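Local structure of ABC-type transport auxiliary lipoprotein component domain-containing protein (Xanthomonas campestris pv. campestris, 2IQI) at residues 12-17 and 64-69; 108-113 and 122-127; 146-151 and 163-168. The protein is of unknown function but, as a predicted lipoprotein of the ABC-type transport auxiliary family, probably serves as an accessory component of an ABC transporter at the cell envelope. All blocks are in the same frame, centred on the assembly; numbering follows the deposited sequence.

From the N terminus, strand 11-13 pairs in contact 1 with strand 63-65, just before helix 69-82; 46 residues separate 12-17 from 64-69. Contact 2 then joins strands 101-110 and 112-113 to strand 121-132, closing a beta hairpin with a seven-residue connection. Contact 3 follows, where strand 137-149 meets helix 155-185 after a five-residue link. The three lie in series, with no nesting or crossing. Strands 121-132 and 137-149 are neighbours in the mixed sheet, so probable backbone bonds, Val146 N to Ile124 O and Arg148 N to Ala122 O, connect contacts 2 and 3. Contact 1 touches both others: Trp65 and Ala69 pack on Phe110, and the loop after strand 11-13 meets Glu163 and Leu166 of the long helix.

Contact 1: residues 12-17 and 64-69; sequences IYAPTV and GWAQPA
With CG of Tyr13 (chi1 -63°) and CG of Trp65 (chi1 -64°) each turned anti to its own carbonyl carbon, the two rings swing to the backbone N side of their residues, and the Tyr13 methylene rests against the six-membered ring of the indole. Tyr13 CB lies 3.9 Å from Trp65 CZ3. Pro15 crosses the tryptophan side chain at about a right angle, its CG also 3.9 Å from Trp65 CZ3, so one ring carbon is met by two aliphatic groups. The Tyr13 carbonyl oxygen sits at the indole edge, in the ring plane. The strands run parallel, Ile12 beside Gly64 and Tyr13 beside Trp65, a pairing that puts both aromatic residues on one face of a small two-stranded parallel sheet separate from the main mixed sheet. Two backbone hydrogen bonds join the segments: Tyr13 N donates to Gly64 O (2.8 Å) and Ala66 N to Tyr13 O (3.0 Å). On the other face Gly64 brings no side chain, while Ile12 reaches along the partner strand, its CG2 4.0 Å from Ala66 CB. Ala14 CB also touches Ala66 CB. Outside the pair, Phe162 of helix 155-185 packs edge-to-face with Trp65, and Met72 of helix 69-82 touches both Trp65 and Pro15. Tyr13 OH and Thr155 OG1 share a hydrogen bond, at the start of helix 155-185.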
ATOM      1  N   ILE A  12       8.184  -5.952 -17.996  1.00 41.72           N
ATOM      2  CA  ILE A  12       8.183  -5.862 -16.563  1.00 40.65           C
ATOM      3  C   ILE A  12       8.049  -4.381 -16.092  1.00 40.74           C
ATOM      4  O   ILE A  12       8.928  -3.542 -16.343  1.00 40.05           O
ATOM      5  CB  ILE A  12       9.438  -6.577 -15.991  1.00 40.88           C
ATOM      6  CG1 ILE A  12       9.468  -8.051 -16.434  1.00 41.85           C
ATOM      7  CG2 ILE A  12       9.601  -6.390 -14.468  1.00 38.71           C
ATOM      8  CD1 ILE A  12       8.242  -8.909 -16.026  1.00 45.04           C
ATOM      9  N   TYR A  13       6.949  -4.074 -15.399  1.00 39.98           N
ATOM     10  CA  TYR A  13       6.766  -2.759 -14.767  1.00 38.84           C
ATOM     11  C   TYR A  13       7.366  -2.643 -13.364  1.00 38.65           C
ATOM     12  O   TYR A  13       7.295  -3.568 -12.559  1.00 38.01           O
ATOM     13  CB  TYR A  13       5.278  -2.373 -14.783  1.00 38.07           C
ATOM     14  CG  TYR A  13       4.798  -2.242 -16.201  1.00 37.36           C
ATOM     15  CD1 TYR A  13       5.190  -1.153 -16.984  1.00 37.41           C
ATOM     16  CD2 TYR A  13       4.014  -3.225 -16.787  1.00 37.90           C
ATOM     17  CE1 TYR A  13       4.773  -1.018 -18.306  1.00 38.13           C
ATOM     18  CE2 TYR A  13       3.590  -3.114 -18.143  1.00 38.26           C
ATOM     19  CZ  TYR A  13       3.971  -1.998 -18.879  1.00 37.74           C
ATOM     20  OH  TYR A  13       3.614  -1.880 -20.186  1.00 36.49           O
ATOM     21  N   ALA A  14       7.984  -1.500 -13.090  1.00 39.26           N
ATOM     22  CA  ALA A  14       8.509  -1.227 -11.768  1.00 39.82           C
ATOM     23  C   ALA A  14       8.267   0.215 -11.425  1.00 40.60           C
ATOM     24  O   ALA A  14       9.030   1.111 -11.847  1.00 41.35           O
ATOM     25  CB  ALA A  14       9.980  -1.546 -11.682  1.00 39.80           C
ATOM     26  N   PRO A  15       7.187   0.467 -10.678  1.00 40.26           N
ATOM     27  CA  PRO A  15       6.937   1.801 -10.194  1.00 40.51           C
ATOM     28  C   PRO A  15       7.961   2.254  -9.172  1.00 40.56           C
ATOM     29  O   PRO A  15       8.603   1.451  -8.499  1.00 40.23           O
ATOM     30  CB  PRO A  15       5.545   1.695  -9.566  1.00 40.89           C
ATOM     31  CG  PRO A  15       4.935   0.508 -10.221  1.00 40.79           C
ATOM     32  CD  PRO A  15       6.099  -0.440 -10.325  1.00 40.32           C
ATOM     33  N   THR A  16       8.080   3.568  -9.085  1.00 40.84           N
ATOM     34  CA  THR A  16       8.996   4.252  -8.210  1.00 40.54           C
ATOM     35  C   THR A  16       8.127   5.090  -7.319  1.00 40.14           C
ATOM     36  O   THR A  16       7.383   5.949  -7.803  1.00 41.59           O
ATOM     37  CB  THR A  16       9.897   5.143  -9.022  1.00 40.22           C
ATOM     38  OG1 THR A  16      10.632   4.300  -9.895  1.00 40.12           O
ATOM     39  CG2 THR A  16      10.877   5.899  -8.128  1.00 41.58           C
ATOM     40  N   VAL A  17       8.190   4.795  -6.032  1.00 39.00           N
ATOM     41  CA  VAL A  17       7.366   5.422  -5.047  1.00 37.88           C
ATOM     42  C   VAL A  17       8.281   6.115  -4.076  1.00 38.53           C
ATOM     43  O   VAL A  17       8.906   5.482  -3.240  1.00 37.84           O
ATOM     44  CB  VAL A  17       6.492   4.398  -4.286  1.00 37.38           C
ATOM     45  CG1 VAL A  17       5.902   5.023  -3.037  1.00 35.27           C
ATOM     46  CG2 VAL A  17       5.411   3.856  -5.177  1.00 35.59           C
ATOM     47  N   GLY A  64       3.878  -7.765 -16.394  1.00 49.04           N
ATOM     48  CA  GLY A  64       3.927  -8.183 -14.989  1.00 47.00           C
ATOM     49  C   GLY A  64       4.654  -7.160 -14.145  1.00 45.91           C
ATOM     50  O   GLY A  64       5.242  -6.211 -14.678  1.00 45.62           O
ATOM     51  N   TRP A  65       4.633  -7.380 -12.832  1.00 45.03           N
ATOM     52  CA  TRP A  65       5.322  -6.543 -11.833  1.00 43.88           C
ATOM     53  C   TRP A  65       6.738  -7.092 -11.458  1.00 44.30           C
ATOM     54  O   TRP A  65       6.893  -8.294 -11.271  1.00 44.80           O
ATOM     55  CB  TRP A  65       4.504  -6.534 -10.546  1.00 42.39           C
ATOM     56  CG  TRP A  65       3.134  -5.922 -10.552  1.00 41.36           C
ATOM     57  CD1 TRP A  65       1.983  -6.518 -10.126  1.00 39.94           C
ATOM     58  CD2 TRP A  65       2.769  -4.601 -10.963  1.00 39.97           C
ATOM     59  NE1 TRP A  65       0.923  -5.654 -10.253  1.00 39.36           N
ATOM     60  CE2 TRP A  65       1.379  -4.472 -10.771  1.00 39.22           C
ATOM     61  CE3 TRP A  65       3.476  -3.520 -11.504  1.00 40.78           C
ATOM     62  CZ2 TRP A  65       0.687  -3.311 -11.094  1.00 39.18           C
ATOM     63  CZ3 TRP A  65       2.791  -2.361 -11.807  1.00 40.06           C
ATOM     64  CH2 TRP A  65       1.410  -2.266 -11.601  1.00 40.07           C
ATOM     65  N   ALA A  66       7.740  -6.219 -11.301  1.00 43.90           N
ATOM     66  CA  ALA A  66       9.064  -6.604 -10.785  1.00 44.03           C
ATOM     67  C   ALA A  66       9.045  -7.407  -9.466  1.00 44.76           C
ATOM     68  O   ALA A  66       9.865  -8.305  -9.245  1.00 45.66           O
ATOM     69  CB  ALA A  66       9.924  -5.368 -10.603  1.00 43.40           C
ATOM     70  N   GLN A  67       8.126  -7.053  -8.571  1.00 44.74           N
ATOM     71  CA  GLN A  67       7.947  -7.747  -7.298  1.00 43.90           C
ATOM     72  C   GLN A  67       6.485  -8.131  -7.253  1.00 42.78           C
ATOM     73  O   GLN A  67       5.698  -7.477  -7.904  1.00 42.50           O
ATOM     74  CB  GLN A  67       8.160  -6.787  -6.127  1.00 43.90           C
ATOM     75  CG  GLN A  67       9.549  -6.462  -5.786  1.00 45.36           C
ATOM     76  CD  GLN A  67       9.623  -5.300  -4.823  1.00 47.45           C
ATOM     77  OE1 GLN A  67       9.191  -4.187  -5.137  1.00 46.44           O
ATOM     78  NE2 GLN A  67      10.191  -5.545  -3.647  1.00 48.35           N
ATOM     79  N   PRO A  68       6.108  -9.130  -6.419  1.00 41.87           N
ATOM     80  CA  PRO A  68       4.683  -9.290  -6.137  1.00 40.83           C
ATOM     81  C   PRO A  68       4.125  -8.059  -5.441  1.00 40.69           C
ATOM     82  O   PRO A  68       4.873  -7.296  -4.818  1.00 40.48           O
ATOM     83  CB  PRO A  68       4.643 -10.481  -5.189  1.00 41.00           C
ATOM     84  CG  PRO A  68       5.963 -11.142  -5.314  1.00 41.45           C
ATOM     85  CD  PRO A  68       6.942 -10.110  -5.691  1.00 41.15           C
ATOM     86  N   ALA A  69       2.811  -7.878  -5.548  1.00 40.92           N
ATOM     87  CA  ALA A  69       2.150  -6.627  -5.195  1.00 40.54           C
ATOM     88  C   ALA A  69       2.237  -6.305  -3.706  1.00 40.73           C
ATOM     89  O   ALA A  69       2.484  -5.163  -3.324  1.00 41.13           O
ATOM     90  CB  ALA A  69       0.732  -6.639  -5.663  1.00 40.38           C
TER

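Contact 2: residues 108-113 and 122-127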
ATOM      1  N   ARG A 108      -6.827  -6.053  -0.115  1.00 38.06           N
ATOM      2  CA  ARG A 108      -8.132  -6.579  -0.544  1.00 37.47           C
ATOM      3  C   ARG A 108      -8.283  -6.548  -2.054  1.00 37.25           C
ATOM      4  O   ARG A 108      -8.776  -7.495  -2.657  1.00 36.79           O
ATOM      5  CB  ARG A 108      -9.264  -5.796   0.095  1.00 37.06           C
ATOM      6  CG  ARG A 108      -9.273  -5.833   1.618  1.00 37.90           C
ATOM      7  CD  ARG A 108     -10.359  -4.913   2.089  1.00 36.69           C
ATOM      8  NE  ARG A 108     -10.646  -4.985   3.512  1.00 36.71           N
ATOM      9  CZ  ARG A 108     -11.590  -4.247   4.124  1.00 37.48           C
ATOM     10  NH1 ARG A 108     -12.320  -3.378   3.415  1.00 36.23           N
ATOM     11  NH2 ARG A 108     -11.831  -4.388   5.444  1.00 35.13           N
ATOM     12  N   ARG A 109      -7.856  -5.438  -2.651  1.00 37.61           N
ATOM     13  CA  ARG A 109      -7.875  -5.266  -4.087  1.00 37.69           C
ATOM     14  C   ARG A 109      -6.584  -4.622  -4.527  1.00 38.35           C
ATOM     15  O   ARG A 109      -6.100  -3.674  -3.882  1.00 38.60           O
ATOM     16  CB  ARG A 109      -9.106  -4.462  -4.518  1.00 37.59           C
ATOM     17  CG  ARG A 109     -10.404  -5.314  -4.387  1.00 37.03           C
ATOM     18  CD  ARG A 109     -11.522  -4.711  -5.102  1.00 36.79           C
ATOM     19  NE  ARG A 109     -11.761  -3.356  -4.622  1.00 37.48           N
ATOM     20  CZ  ARG A 109     -12.020  -2.325  -5.421  1.00 37.60           C
ATOM     21  NH1 ARG A 109     -12.059  -2.493  -6.748  1.00 41.26           N
ATOM     22  NH2 ARG A 109     -12.225  -1.127  -4.913  1.00 33.84           N
ATOM     23  N   PHE A 110      -5.991  -5.199  -5.572  1.00 38.42           N
ATOM     24  CA  PHE A 110      -4.840  -4.627  -6.272  1.00 38.49           C
ATOM     25  C   PHE A 110      -5.066  -4.860  -7.791  1.00 39.53           C
ATOM     26  O   PHE A 110      -4.649  -5.888  -8.372  1.00 39.67           O
ATOM     27  CB  PHE A 110      -3.554  -5.285  -5.794  1.00 37.60           C
ATOM     28  CG  PHE A 110      -2.346  -4.425  -5.960  1.00 36.56           C
ATOM     29  CD1 PHE A 110      -1.711  -4.327  -7.187  1.00 35.44           C
ATOM     30  CD2 PHE A 110      -1.842  -3.701  -4.887  1.00 35.79           C
ATOM     31  CE1 PHE A 110      -0.609  -3.515  -7.336  1.00 33.16           C
ATOM     32  CE2 PHE A 110      -0.738  -2.907  -5.023  1.00 34.19           C
ATOM     33  CZ  PHE A 110      -0.129  -2.801  -6.252  1.00 35.54           C
ATOM     34  N   GLU A 111      -5.764  -3.932  -8.436  1.00 39.54           N
ATOM     35  CA  GLU A 111      -6.296  -4.247  -9.751  1.00 40.48           C
ATOM     36  C   GLU A 111      -6.524  -3.034 -10.633  1.00 39.93           C
ATOM     37  O   GLU A 111      -6.776  -1.932 -10.153  1.00 39.87           O
ATOM     38  CB  GLU A 111      -7.592  -5.043  -9.609  1.00 39.35           C
ATOM     39  CG  GLU A 111      -8.707  -4.248  -8.911  1.00 42.27           C
ATOM     40  CD  GLU A 111      -9.921  -5.100  -8.545  1.00 43.45           C
ATOM     41  OE1 GLU A 111     -10.997  -4.877  -9.137  1.00 47.71           O
ATOM     42  OE2 GLU A 111      -9.805  -6.001  -7.678  1.00 48.12           O
ATOM     43  N   SER A 112      -6.421  -3.255 -11.934  1.00 40.05           N
ATOM     44  CA  SER A 112      -6.899  -2.294 -12.911  1.00 40.45           C
ATOM     45  C   SER A 112      -8.400  -2.467 -13.069  1.00 40.72           C
ATOM     46  O   SER A 112      -8.855  -3.494 -13.530  1.00 40.85           O
ATOM     47  CB  SER A 112      -6.212  -2.539 -14.224  1.00 39.83           C
ATOM     48  OG  SER A 112      -6.534  -1.517 -15.104  1.00 41.23           O
ATOM     49  N   ASP A 113      -9.173  -1.476 -12.640  1.00 41.90           N
ATOM     50  CA  ASP A 113     -10.635  -1.620 -12.535  1.00 42.79           C
ATOM     51  C   ASP A 113     -11.336  -0.733 -13.541  1.00 42.82           C
ATOM     52  O   ASP A 113     -11.197   0.497 -13.503  1.00 42.57           O
ATOM     53  CB  ASP A 113     -11.085  -1.297 -11.114  1.00 42.91           C
ATOM     54  CG  ASP A 113     -12.604  -1.470 -10.885  1.00 44.62           C
ATOM     55  OD1 ASP A 113     -13.308  -2.181 -11.652  1.00 43.63           O
ATOM     56  OD2 ASP A 113     -13.088  -0.882  -9.873  1.00 45.76           O
ATOM     57  N   ALA A 122      -6.496   2.304 -11.649  1.00 36.00           N
ATOM     58  CA  ALA A 122      -5.624   1.497 -10.789  1.00 36.12           C
ATOM     59  C   ALA A 122      -6.125   1.645  -9.367  1.00 35.21           C
ATOM     60  O   ALA A 122      -6.203   2.744  -8.861  1.00 35.55           O
ATOM     61  CB  ALA A 122      -4.202   1.940 -10.891  1.00 36.64           C
ATOM     62  N   THR A 123      -6.463   0.523  -8.753  1.00 34.11           N
ATOM     63  CA  THR A 123      -7.219   0.486  -7.548  1.00 33.47           C
ATOM     64  C   THR A 123      -6.530  -0.355  -6.478  1.00 33.55           C
ATOM     65  O   THR A 123      -6.233  -1.545  -6.685  1.00 34.17           O
ATOM     66  CB  THR A 123      -8.615  -0.089  -7.850  1.00 33.65           C
ATOM     67  OG1 THR A 123      -9.283   0.793  -8.756  1.00 34.69           O
ATOM     68  CG2 THR A 123      -9.465  -0.249  -6.577  1.00 32.52           C
ATOM     69  N   ILE A 124      -6.295   0.259  -5.323  1.00 32.49           N
ATOM     70  CA  ILE A 124      -5.764  -0.451  -4.207  1.00 31.50           C
ATOM     71  C   ILE A 124      -6.735  -0.261  -3.096  1.00 32.31           C
ATOM     72  O   ILE A 124      -7.097   0.859  -2.768  1.00 32.91           O
ATOM     73  CB  ILE A 124      -4.353   0.048  -3.825  1.00 31.23           C
ATOM     74  CG1 ILE A 124      -3.406  -0.053  -5.022  1.00 29.30           C
ATOM     75  CG2 ILE A 124      -3.765  -0.838  -2.800  1.00 31.27           C
ATOM     76  CD1 ILE A 124      -2.053   0.450  -4.767  1.00 28.34           C
ATOM     77  N   GLU A 125      -7.205  -1.368  -2.536  1.00 33.24           N
ATOM     78  CA  GLU A 125      -7.967  -1.341  -1.310  1.00 33.83           C
ATOM     79  C   GLU A 125      -7.305  -2.255  -0.301  1.00 33.65           C
ATOM     80  O   GLU A 125      -7.005  -3.424  -0.621  1.00 33.27           O
ATOM     81  CB  GLU A 125      -9.405  -1.729  -1.553  1.00 33.07           C
ATOM     82  CG  GLU A 125     -10.162  -2.092  -0.271  1.00 35.99           C
ATOM     83  CD  GLU A 125     -11.628  -2.490  -0.538  1.00 37.66           C
ATOM     84  OE1 GLU A 125     -12.055  -2.469  -1.737  1.00 42.65           O
ATOM     85  OE2 GLU A 125     -12.358  -2.796   0.453  1.00 41.23           O
ATOM     86  N   LEU A 126      -7.068  -1.715   0.903  1.00 33.95           N
ATOM     87  CA  LEU A 126      -6.380  -2.441   1.977  1.00 34.72           C
ATOM     88  C   LEU A 126      -6.822  -2.027   3.411  1.00 36.48           C
ATOM     89  O   LEU A 126      -7.386  -0.925   3.610  1.00 37.20           O
ATOM     90  CB  LEU A 126      -4.871  -2.357   1.808  1.00 33.02           C
ATOM     91  CG  LEU A 126      -4.251  -0.952   1.863  1.00 33.31           C
ATOM     92  CD1 LEU A 126      -4.060  -0.486   3.324  1.00 28.70           C
ATOM     93  CD2 LEU A 126      -2.933  -0.778   0.992  1.00 27.17           C
ATOM     94  N   ASN A 127      -6.564  -2.902   4.398  1.00 36.85           N
ATOM     95  CA  ASN A 127      -6.887  -2.612   5.788  1.00 37.31           C
ATOM     96  C   ASN A 127      -5.647  -2.715   6.670  1.00 38.30           C
ATOM     97  O   ASN A 127      -4.950  -3.737   6.667  1.00 39.25           O
ATOM     98  CB  ASN A 127      -7.949  -3.586   6.268  1.00 37.21           C
ATOM     99  CG  ASN A 127      -8.334  -3.378   7.712  1.00 38.65           C
ATOM    100  OD1 ASN A 127      -7.797  -4.053   8.609  1.00 43.89           O
ATOM    101  ND2 ASN A 127      -9.278  -2.456   7.961  1.00 36.90           N
TER
HETATM  102  O   HOH W   1     -11.798   1.433  -8.869  1.00 35.51           O
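A classic beta bulge interrupts the antiparallel pairing here, with Arg108 and Arg109 both set opposite Glu125. Its carbonyl oxygen takes two backbone bonds, Arg108 N to Glu125 O at 2.7 Å and Arg109 N to Glu125 O at 3.0 Å. The bulge also lets both arginines reach one carboxylate. Glu125 stretches out with CG anti to its backbone N (chi1 164°), placing its oxygens between the two guanidinium groups. Arg108, extended from CG to NE, brings NH1 to the anti lone pair of Glu125 OE2 (3.0 Å), with that oxygen in the guanidinium plane. Arg109 instead bends at chi3 and turns NE to Glu125 OE1 (3.0 Å), on the anti side but tilted out of the carboxylate plane, its guanidinium nearly perpendicular to the carboxylate at 85°. Thr123 CG2 covers one face of the Arg109 guanidinium, 3.3 Å from Arg109 NH2. On the opposite face of the sheet Phe110 and Ile124 lie side by side, Phe110 CE2 being 3.6 Å from Ile124 CD1, below helix 155-185, whose Phe162 meets the Phe110 ring. Beyond the bulge the chain turns a corner at Glu111. Glu111 OE1 bridges to Arg109 NH1 (3.5 Å) and, from strand 49-51, to Arg51. With acidic groups flanking Arg109 and arginines at both oxygens of Glu125, the network probably favours the charged form of each.

Contact 3: residues 146-151 and 163-168; sequences VARPSS and EQALTQ
Arg148 and Gln164 cross at about a right angle, the arginine rising from the strand and the glutamine passing over its guanidinium. Gln164 CB sits 3.8 Å above the centre of that flat group, whose plane is turned 48° from the amide of Gln164. The amide nitrogen, Gln164 NE2, also comes near Arg148 NH2, but both are donors and no hydrogen bond joins them. Arg148 is folded rather than extended: bends at chi2 (-74°) and chi3 curl its chain along the helix, so that CG lies against the backbone of Ala165 and NH1 turns to Gln168. There Arg148 NH1 donates to Gln168 OE1 at 3.0 Å, from within the plane of the amide carbonyl, although the oxygen stands 23° out of the guanidinium plane. Gln168 itself reaches down to the strand with CG anti to its backbone N and an extended chain. The Gln168 side chain crosses Val146 obliquely, its amide lying on both methyls, with Val146 CG1 3.7 Å from Gln168 CD and Val146 CG2 3.7 Å from Gln168 NE2. Deeper in, Val146 CG1 packs on Ala165 CB (4.0 Å), which also touches Ile124 of the neighbouring strand. Strand 146-149 and helix 163-168 run roughly antiparallel, and the helix lies along the strand on one face of the mixed sheet. Each end of the Gln168 amide is engaged, its oxygen by the Arg148 cation and its nitrogen by Glu172 OE2, one helical turn on, which fixes the flip of the amide and would reinforce its dipole.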
ATOM      1  N   VAL A 146      -7.852   3.588  -2.668  1.00 37.53           N
ATOM      2  CA  VAL A 146      -7.450   4.601  -3.594  1.00 37.66           C
ATOM      3  C   VAL A 146      -7.696   4.110  -5.014  1.00 38.62           C
ATOM      4  O   VAL A 146      -7.375   2.960  -5.334  1.00 38.60           O
ATOM      5  CB  VAL A 146      -5.988   4.941  -3.392  1.00 37.60           C
ATOM      6  CG1 VAL A 146      -5.475   5.821  -4.517  1.00 37.94           C
ATOM      7  CG2 VAL A 146      -5.805   5.647  -2.073  1.00 37.12           C
ATOM      8  N   ALA A 147      -8.293   4.965  -5.855  1.00 39.08           N
ATOM      9  CA  ALA A 147      -8.462   4.663  -7.295  1.00 39.47           C
ATOM     10  C   ALA A 147      -7.973   5.825  -8.157  1.00 40.17           C
ATOM     11  O   ALA A 147      -8.394   6.981  -7.988  1.00 40.23           O
ATOM     12  CB  ALA A 147      -9.919   4.305  -7.625  1.00 38.14           C
ATOM     13  N   ARG A 148      -7.055   5.551  -9.070  1.00 41.02           N
ATOM     14  CA  ARG A 148      -6.544   6.657  -9.890  1.00 41.80           C
ATOM     15  C   ARG A 148      -6.752   6.340 -11.350  1.00 42.57           C
ATOM     16  O   ARG A 148      -6.273   5.313 -11.828  1.00 43.23           O
ATOM     17  CB  ARG A 148      -5.073   6.950  -9.578  1.00 41.21           C
ATOM     18  CG  ARG A 148      -4.803   7.408  -8.121  1.00 41.28           C
ATOM     19  CD  ARG A 148      -5.243   8.842  -7.815  1.00 40.22           C
ATOM     20  NE  ARG A 148      -4.432   9.793  -8.583  1.00 44.20           N
ATOM     21  CZ  ARG A 148      -3.351  10.418  -8.112  1.00 45.51           C
ATOM     22  NH1 ARG A 148      -2.972  10.224  -6.851  1.00 45.25           N
ATOM     23  NH2 ARG A 148      -2.654  11.253  -8.892  1.00 42.98           N
ATOM     24  N   PRO A 149      -7.469   7.219 -12.078  1.00 43.32           N
ATOM     25  CA  PRO A 149      -7.800   6.906 -13.482  1.00 42.87           C
ATOM     26  C   PRO A 149      -6.515   6.866 -14.275  1.00 42.84           C
ATOM     27  O   PRO A 149      -5.599   7.661 -14.030  1.00 42.73           O
ATOM     28  CB  PRO A 149      -8.644   8.096 -13.928  1.00 42.43           C
ATOM     29  CG  PRO A 149      -8.140   9.239 -13.052  1.00 42.85           C
ATOM     30  CD  PRO A 149      -7.927   8.568 -11.696  1.00 43.27           C
ATOM     31  N   SER A 150      -6.452   5.887 -15.163  1.00 42.93           N
ATOM     32  CA  SER A 150      -5.391   5.706 -16.110  1.00 42.97           C
ATOM     33  C   SER A 150      -5.744   6.504 -17.349  1.00 43.56           C
ATOM     34  O   SER A 150      -6.909   6.722 -17.617  1.00 44.22           O
ATOM     35  CB  SER A 150      -5.336   4.241 -16.480  1.00 42.43           C
ATOM     36  OG  SER A 150      -4.472   4.058 -17.567  1.00 42.22           O
ATOM     37  N   SER A 151      -4.750   6.930 -18.118  1.00 44.39           N
ATOM     38  CA  SER A 151      -5.037   7.773 -19.245  1.00 44.55           C
ATOM     39  C   SER A 151      -5.199   7.078 -20.601  1.00 46.05           C
ATOM     40  O   SER A 151      -5.844   7.645 -21.518  1.00 47.61           O
ATOM     41  CB  SER A 151      -4.177   9.049 -19.273  1.00 44.70           C
ATOM     42  OG  SER A 151      -2.824   8.829 -19.058  1.00 41.99           O
ATOM     43  N   GLU A 163       1.519   3.577  -9.929  1.00 38.13           N
ATOM     44  CA  GLU A 163       2.491   4.352  -9.191  1.00 38.34           C
ATOM     45  C   GLU A 163       1.779   5.472  -8.387  1.00 38.53           C
ATOM     46  O   GLU A 163       2.063   5.713  -7.201  1.00 38.72           O
ATOM     47  CB  GLU A 163       3.490   4.952 -10.175  1.00 38.60           C
ATOM     48  CG  GLU A 163       4.861   5.123  -9.582  1.00 41.43           C
ATOM     49  CD  GLU A 163       5.790   5.882 -10.476  1.00 43.01           C
ATOM     50  OE1 GLU A 163       6.818   5.321 -10.891  1.00 42.11           O
ATOM     51  OE2 GLU A 163       5.491   7.051 -10.768  1.00 45.45           O
ATOM     52  N   GLN A 164       0.838   6.150  -9.038  1.00 38.36           N
ATOM     53  CA  GLN A 164       0.081   7.189  -8.396  1.00 38.04           C
ATOM     54  C   GLN A 164      -0.745   6.626  -7.200  1.00 37.85           C
ATOM     55  O   GLN A 164      -0.743   7.241  -6.107  1.00 38.06           O
ATOM     56  CB  GLN A 164      -0.813   7.876  -9.414  1.00 38.48           C
ATOM     57  CG  GLN A 164      -0.145   8.824 -10.422  1.00 38.41           C
ATOM     58  CD  GLN A 164      -1.004   8.987 -11.697  1.00 39.37           C
ATOM     59  OE1 GLN A 164      -0.500   8.914 -12.811  1.00 43.52           O
ATOM     60  NE2 GLN A 164      -2.303   9.161 -11.526  1.00 41.70           N
ATOM     61  N   ALA A 165      -1.405   5.468  -7.384  1.00 36.20           N
ATOM     62  CA  ALA A 165      -2.212   4.854  -6.323  1.00 35.65           C
ATOM     63  C   ALA A 165      -1.339   4.347  -5.173  1.00 36.30           C
ATOM     64  O   ALA A 165      -1.690   4.489  -3.977  1.00 36.64           O
ATOM     65  CB  ALA A 165      -3.049   3.730  -6.860  1.00 34.90           C
ATOM     66  N   LEU A 166      -0.204   3.755  -5.533  1.00 35.71           N
ATOM     67  CA  LEU A 166       0.734   3.297  -4.553  1.00 35.63           C
ATOM     68  C   LEU A 166       1.207   4.444  -3.741  1.00 35.33           C
ATOM     69  O   LEU A 166       1.263   4.320  -2.520  1.00 36.15           O
ATOM     70  CB  LEU A 166       1.961   2.668  -5.197  1.00 36.21           C
ATOM     71  CG  LEU A 166       1.939   1.159  -5.143  1.00 37.49           C
ATOM     72  CD1 LEU A 166       2.737   0.580  -6.319  1.00 37.46           C
ATOM     73  CD2 LEU A 166       2.438   0.722  -3.788  1.00 35.97           C
ATOM     74  N   THR A 167       1.578   5.545  -4.409  1.00 34.46           N
ATOM     75  CA  THR A 167       2.172   6.681  -3.717  1.00 33.38           C
ATOM     76  C   THR A 167       1.130   7.265  -2.761  1.00 33.67           C
ATOM     77  O   THR A 167       1.422   7.468  -1.573  1.00 33.91           O
ATOM     78  CB  THR A 167       2.719   7.730  -4.696  1.00 33.13           C
ATOM     79  OG1 THR A 167       3.766   7.142  -5.466  1.00 33.12           O
ATOM     80  CG2 THR A 167       3.278   8.970  -3.971  1.00 31.63           C
ATOM     81  N   GLN A 168      -0.093   7.464  -3.256  1.00 33.48           N
ATOM     82  CA  GLN A 168      -1.168   8.014  -2.422  1.00 33.71           C
ATOM     83  C   GLN A 168      -1.569   7.126  -1.221  1.00 34.01           C
ATOM     84  O   GLN A 168      -1.692   7.656  -0.121  1.00 34.92           O
ATOM     85  CB  GLN A 168      -2.375   8.437  -3.255  1.00 32.93           C
ATOM     86  CG  GLN A 168      -3.522   8.938  -2.435  1.00 33.49           C
ATOM     87  CD  GLN A 168      -4.780   9.270  -3.251  1.00 34.28           C
ATOM     88  OE1 GLN A 168      -4.713   9.544  -4.444  1.00 35.47           O
ATOM     89  NE2 GLN A 168      -5.930   9.269  -2.585  1.00 34.20           N
TER